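Local structure of poly-beta-1,6-N-acetyl-D-glucosamine N-deacetylase (Aggregatibacter actinomycetemcomitans, 4U10) at residues V6-S11 and V245-I250; G211-V216 and L232-I237. The protein probably removes N-acetyl groups from poly-beta-1,6-N-acetyl-D-glucosamine, hydrolysing carbon-nitrogen bonds other than peptide bonds, and binds zinc through its deacetylase domain, the part present here. All blocks are in the same frame, centred on the assembly; numbering follows the deposited sequence.

Contact 1: V6-S11 and V245-I250. With ZN (zinc ion), chain D.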
loop_
_atom_site.group_PDB
_atom_site.type_symbol
_atom_site.label_atom_id
_atom_site.label_comp_id
_atom_site.label_asym_id
_atom_site.label_seq_id
_atom_site.Cartn_x
_atom_site.Cartn_y
_atom_site.Cartn_z
ATOM N N VAL A 6 -6.380 8.926 5.756
ATOM C CA VAL A 6 -5.924 8.056 4.694
ATOM C C VAL A 6 -6.814 6.835 4.582
ATOM O O VAL A 6 -7.061 6.190 5.583
ATOM C CB VAL A 6 -4.442 7.622 4.869
ATOM C CG1 VAL A 6 -4.008 6.825 3.637
ATOM C CG2 VAL A 6 -3.507 8.827 5.038
ATOM N N LEU A 7 -7.266 6.484 3.378
ATOM C CA LEU A 7 -8.008 5.238 3.191
ATOM C C LEU A 7 -7.157 4.156 2.536
ATOM O O LEU A 7 -6.447 4.416 1.560
ATOM C CB LEU A 7 -9.247 5.437 2.372
ATOM C CG LEU A 7 -10.254 6.580 2.729
ATOM C CD1 LEU A 7 -11.522 6.510 1.855
ATOM C CD2 LEU A 7 -10.594 6.518 4.215
ATOM N N ALA A 8 -7.214 2.934 3.059
ATOM C CA ALA A 8 -6.406 1.827 2.482
ATOM C C ALA A 8 -7.269 0.798 1.756
ATOM O O ALA A 8 -8.009 0.030 2.398
ATOM C CB ALA A 8 -5.591 1.137 3.593
ATOM N N TYR A 9 -7.103 0.690 0.448
ATOM C CA TYR A 9 -7.835 -0.222 -0.398
ATOM C C TYR A 9 -6.886 -1.295 -0.925
ATOM O O TYR A 9 -5.698 -1.112 -0.859
ATOM C CB TYR A 9 -8.400 0.480 -1.642
ATOM C CG TYR A 9 -9.566 1.434 -1.354
ATOM C CD1 TYR A 9 -10.885 0.990 -1.356
ATOM C CD2 TYR A 9 -9.329 2.792 -1.143
ATOM C CE1 TYR A 9 -11.927 1.888 -1.065
ATOM C CE2 TYR A 9 -10.373 3.699 -0.902
ATOM C CZ TYR A 9 -11.631 3.270 -0.847
ATOM O OH TYR A 9 -12.642 4.203 -0.561
ATOM N N HIS A 10 -7.423 -2.411 -1.410
ATOM C CA HIS A 10 -6.621 -3.456 -2.064
ATOM C C HIS A 10 -7.193 -3.660 -3.457
ATOM O O HIS A 10 -7.143 -2.714 -4.299
ATOM C CB HIS A 10 -6.598 -4.712 -1.175
ATOM C CG HIS A 10 -5.850 -4.478 0.089
ATOM N ND1 HIS A 10 -6.399 -3.801 1.155
ATOM C CD2 HIS A 10 -4.565 -4.709 0.412
ATOM C CE1 HIS A 10 -5.501 -3.656 2.104
ATOM N NE2 HIS A 10 -4.377 -4.211 1.685
ATOM N N SER A 11 -7.745 -4.827 -3.729
ATOM C CA SER A 11 -8.322 -5.027 -5.043
ATOM C C SER A 11 -9.751 -4.503 -5.098
ATOM O O SER A 11 -10.482 -4.511 -4.077
ATOM C CB SER A 11 -8.267 -6.472 -5.464
ATOM O OG SER A 11 -8.389 -6.531 -6.818
ATOM N N VAL A 245 2.017 7.166 9.455
ATOM C CA VAL A 245 0.742 7.564 8.869
ATOM C C VAL A 245 -0.244 6.430 9.080
ATOM O O VAL A 245 0.054 5.322 8.721
ATOM C CB VAL A 245 0.920 7.773 7.382
ATOM C CG1 VAL A 245 -0.450 8.043 6.750
ATOM C CG2 VAL A 245 1.897 8.902 7.125
ATOM N N GLY A 246 -1.363 6.667 9.737
ATOM C CA GLY A 246 -2.425 5.669 9.870
ATOM C C GLY A 246 -3.452 5.705 8.775
ATOM O O GLY A 246 -3.673 6.730 8.106
ATOM N N ARG A 247 -4.106 4.575 8.578
ATOM C CA ARG A 247 -5.046 4.420 7.518
ATOM C C ARG A 247 -6.259 3.641 7.994
ATOM O O ARG A 247 -6.172 2.780 8.904
ATOM C CB ARG A 247 -4.368 3.688 6.330
ATOM C CG ARG A 247 -3.073 4.317 5.775
ATOM C CD ARG A 247 -2.705 3.643 4.448
ATOM N NE ARG A 247 -2.359 2.215 4.670
ATOM C CZ ARG A 247 -2.203 1.303 3.713
ATOM N NH1 ARG A 247 -2.378 1.615 2.436
ATOM N NH2 ARG A 247 -1.913 0.037 4.018
ATOM N N LEU A 248 -7.397 3.889 7.352
ATOM C CA LEU A 248 -8.543 3.037 7.537
ATOM C C LEU A 248 -8.515 1.864 6.553
ATOM O O LEU A 248 -8.520 2.072 5.347
ATOM C CB LEU A 248 -9.825 3.869 7.336
ATOM C CG LEU A 248 -11.117 3.072 7.469
ATOM C CD1 LEU A 248 -11.237 2.476 8.865
ATOM C CD2 LEU A 248 -12.234 4.022 7.128
ATOM N N LEU A 249 -8.508 0.633 7.046
ATOM C CA LEU A 249 -8.611 -0.533 6.153
ATOM C C LEU A 249 -10.004 -0.717 5.615
ATOM O O LEU A 249 -10.930 -0.958 6.388
ATOM C CB LEU A 249 -8.208 -1.817 6.905
ATOM C CG LEU A 249 -8.282 -3.152 6.162
ATOM C CD1 LEU A 249 -7.358 -3.108 4.977
ATOM C CD2 LEU A 249 -7.941 -4.341 7.050
ATOM N N ILE A 250 -10.173 -0.620 4.299
ATOM C CA ILE A 250 -11.461 -0.719 3.694
ATOM C C ILE A 250 -11.865 -2.193 3.509
ATOM O O ILE A 250 -11.082 -3.023 3.087
ATOM C CB ILE A 250 -11.480 0.009 2.329
ATOM C CG1 ILE A 250 -11.030 1.491 2.451
ATOM C CG2 ILE A 250 -12.854 -0.088 1.715
ATOM C CD1 ILE A 250 -12.020 2.397 3.192
HETATM ZN ZN ZN D . -2.439 -3.776 2.520
HETATM O O HOH W 1 -6.050 8.268 8.591
HETATM O O HOH W 2 -8.610 -2.603 1.802
HETATM O O HOH W 3 -1.154 -5.304 2.377
#
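Ile250 lays its CG1 over the middle of the Tyr9 ring, 3.7 Å from the centroid and 12° off the ring normal, a CH-pi contact. The branched side chain suits the place because its second arm is used too: CG2, anti to the backbone N, reaches the ring at CE1, while the phenol OH is hydrogen-bonded to His37 of helix 31-42. On the opposite face of the sheet, Ala8 sets its methyl against the flat of the Arg247 guanidinium, CB lying 3.4 Å from CZ; the small methyl lets the guanidinium lie flat across it. Arg247 is bent at chi3 (-65°), its CG and CD running past Val6 CG1 before the guanidinium pairs with Asp74, a zinc ligand, and gives its NE to Ala231 O. Between these side chains strands 3-13 and 248-249 run parallel in a mostly parallel, curled sheet with flanking helices, consistent with the distorted beta/alpha barrel of the NodB (polysaccharide deacetylase) family. Val6 O receives Leu248 N at 2.9 Å, Leu248 O receives Ala8 N at 2.8 Å, and Ala8 O receives Ile250 N at 3.0 Å. Where strand 3-13 is interrupted after Tyr9, His10 binds zinc through NE2, and Leu249 CD1 comes to the rim of the imidazole, 3.5 Å from CE1. Together with zinc, an in-plane water accepting from ND1 and donating to Ala8 O and Ile250 O fixes the ring's rotation.

Contact 2: G211-V216 and L232-I237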
loop_
_atom_site.group_PDB
_atom_site.type_symbol
_atom_site.label_atom_id
_atom_site.label_comp_id
_atom_site.label_asym_id
_atom_site.label_seq_id
_atom_site.Cartn_x
_atom_site.Cartn_y
_atom_site.Cartn_z
ATOM N N GLY A 211 -0.354 -4.067 7.389
ATOM C CA GLY A 211 -0.414 -3.060 8.456
ATOM C C GLY A 211 0.664 -3.241 9.538
ATOM O O GLY A 211 0.705 -2.468 10.468
ATOM N N GLN A 212 1.527 -4.275 9.440
ATOM C CA GLN A 212 2.366 -4.623 10.550
ATOM C C GLN A 212 3.818 -4.170 10.348
ATOM O O GLN A 212 4.446 -4.453 9.330
ATOM C CB GLN A 212 2.331 -6.130 10.825
ATOM C CG GLN A 212 0.915 -6.659 11.141
ATOM C CD GLN A 212 0.305 -5.949 12.364
ATOM O OE1 GLN A 212 -0.898 -5.542 12.338
ATOM N NE2 GLN A 212 1.125 -5.723 13.403
ATOM N N PHE A 213 4.364 -3.619 11.417
ATOM C CA PHE A 213 5.710 -3.044 11.410
ATOM C C PHE A 213 6.294 -3.019 12.807
ATOM O O PHE A 213 5.637 -3.382 13.764
ATOM C CB PHE A 213 5.638 -1.636 10.797
ATOM C CG PHE A 213 4.969 -0.605 11.657
ATOM C CD1 PHE A 213 3.596 -0.468 11.679
ATOM C CD2 PHE A 213 5.732 0.269 12.410
ATOM C CE1 PHE A 213 3.003 0.458 12.514
ATOM C CE2 PHE A 213 5.148 1.210 13.226
ATOM C CZ PHE A 213 3.774 1.306 13.279
ATOM N N ASN A 214 7.530 -2.568 12.906
ATOM C CA ASN A 214 8.181 -2.369 14.161
ATOM C C ASN A 214 9.333 -1.405 13.983
ATOM O O ASN A 214 9.530 -0.830 12.907
ATOM C CB ASN A 214 8.612 -3.735 14.790
ATOM C CG ASN A 214 9.737 -4.400 14.017
ATOM O OD1 ASN A 214 10.514 -3.748 13.385
ATOM N ND2 ASN A 214 9.800 -5.691 14.075
ATOM N N ASP A 215 10.083 -1.180 15.051
ATOM C CA ASP A 215 11.221 -0.270 15.028
ATOM C C ASP A 215 12.340 -0.691 14.105
ATOM O O ASP A 215 12.974 0.167 13.472
ATOM C CB ASP A 215 11.782 0.010 16.474
ATOM C CG ASP A 215 12.159 -1.237 17.242
ATOM O OD1 ASP A 215 11.541 -2.334 17.098
ATOM O OD2 ASP A 215 13.092 -1.087 18.035
ATOM N N VAL A 216 12.576 -1.981 13.964
ATOM C CA VAL A 216 13.665 -2.390 13.082
ATOM C C VAL A 216 13.277 -2.107 11.611
ATOM O O VAL A 216 14.050 -1.597 10.802
ATOM C CB VAL A 216 14.026 -3.872 13.333
ATOM C CG1 VAL A 216 15.014 -4.416 12.292
ATOM C CG2 VAL A 216 14.632 -4.024 14.730
ATOM N N LEU A 232 -2.066 0.691 9.412
ATOM C CA LEU A 232 -3.506 0.700 9.311
ATOM C C LEU A 232 -4.042 1.551 10.472
ATOM O O LEU A 232 -3.486 2.634 10.761
ATOM C CB LEU A 232 -4.058 -0.726 9.255
ATOM C CG LEU A 232 -3.747 -1.472 7.954
ATOM C CD1 LEU A 232 -4.258 -2.914 7.986
ATOM C CD2 LEU A 232 -4.423 -0.711 6.839
ATOM N N GLY A 233 -5.085 1.051 11.137
ATOM C CA GLY A 233 -5.911 1.834 12.070
ATOM C C GLY A 233 -5.364 2.004 13.483
ATOM O O GLY A 233 -6.079 2.445 14.369
ATOM N N GLN A 234 -4.100 1.675 13.673
ATOM C CA GLN A 234 -3.388 1.913 14.923
ATOM C C GLN A 234 -3.039 3.409 15.211
ATOM O O GLN A 234 -2.332 3.738 16.197
ATOM C CB GLN A 234 -2.133 1.005 14.946
ATOM C CG GLN A 234 -1.235 0.946 13.690
ATOM C CD GLN A 234 -1.469 -0.281 12.799
ATOM O OE1 GLN A 234 -2.480 -0.357 12.112
ATOM N NE2 GLN A 234 -0.527 -1.230 12.798
ATOM N N LYS A 235 -3.513 4.298 14.332
ATOM C CA LYS A 235 -3.358 5.764 14.424
ATOM C C LYS A 235 -4.386 6.326 13.457
ATOM O O LYS A 235 -4.565 5.771 12.359
ATOM C CB LYS A 235 -1.957 6.193 13.987
ATOM C CG LYS A 235 -1.747 7.696 13.890
ATOM C CD LYS A 235 -0.274 8.013 13.738
ATOM C CE LYS A 235 -0.013 9.480 13.947
ATOM N NZ LYS A 235 0.613 10.104 12.761
ATOM N N ILE A 236 -5.105 7.377 13.839
ATOM C CA ILE A 236 -6.252 7.784 13.013
ATOM C C ILE A 236 -6.008 9.133 12.356
ATOM O O ILE A 236 -6.202 9.278 11.139
ATOM C CB ILE A 236 -7.590 7.820 13.795
ATOM C CG1 ILE A 236 -7.939 6.439 14.409
ATOM C CG2 ILE A 236 -8.723 8.362 12.928
ATOM C CD1 ILE A 236 -8.176 5.269 13.467
ATOM N N ILE A 237 -5.571 10.105 13.154
ATOM C CA ILE A 237 -5.275 11.423 12.634
ATOM C C ILE A 237 -3.766 11.586 12.314
ATOM O O ILE A 237 -2.869 11.169 13.071
ATOM C CB ILE A 237 -5.812 12.544 13.564
ATOM C CG1 ILE A 237 -4.775 12.944 14.596
ATOM C CG2 ILE A 237 -7.134 12.131 14.219
ATOM C CD1 ILE A 237 -3.813 14.002 14.072
#
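Leu232 rests its branch point on the bare backbone of Gly211, with CG 3.7 Å from the glycine CA and CD1 only slightly farther off. Glycine fits here because the missing CB lets Leu232 come in so close. The leucine offers a compact apolar end that packs on the glycine CA, while its CD2 touches Ala8 of strand 3-13. Beside it Gln234 extends its amide between the two segments. NE2 gives a weak hydrogen bond to Gly211 O, 2.9 Å long and bent to 122° at the hydrogen, while OE1 weakly accepts from Leu232 N at 2.9 Å, within its own loop. Glutamine is well suited because one short group supplies both a donor and an acceptor; chi1 of 47° tucks CG between the backbone N and the carbonyl carbon, and the bend at chi2 places OE1 at Leu232 N and leaves NE2 directed to Gly211 O. The Phe213 ring slides past this side chain in the opposite direction, its plane 28° from that of the amide, and CE1 comes 3.9 Å from Gln234 NE2. Phe213 is also stacked on Trp208 and meets Tyr244 edge-to-face, so an aromatic cluster holds it. Both amide bonds are bent and weak, and they belong to an exposed glutamine that also touches a crystal neighbour; they would therefore add little directional hold, and the apolar meeting of Leu232 with the buried Gly211 is probably the part that depends less on solvent.

The centres of the two contacts lie 11 Å apart, and along the chain contact 2 is nested inside the long loop that contact 1 closes: 6-11 comes first, then 211-216, 232-237 and finally 245-250. Contact 1 belongs to the buried sheet, contact 2 to surface loops, one leading into helix 215-222 and the other following strand 228-230. They meet through Leu232, whose O is 3.0 Å from Arg247 N, a probable hydrogen bond, and whose CD2 packs on Ala8 CB and Leu249 CB. Leu232 also lies about 6 Å, by side chain, from His10 and Asp74, so the surface loop is joined to the sheet beside the zinc site.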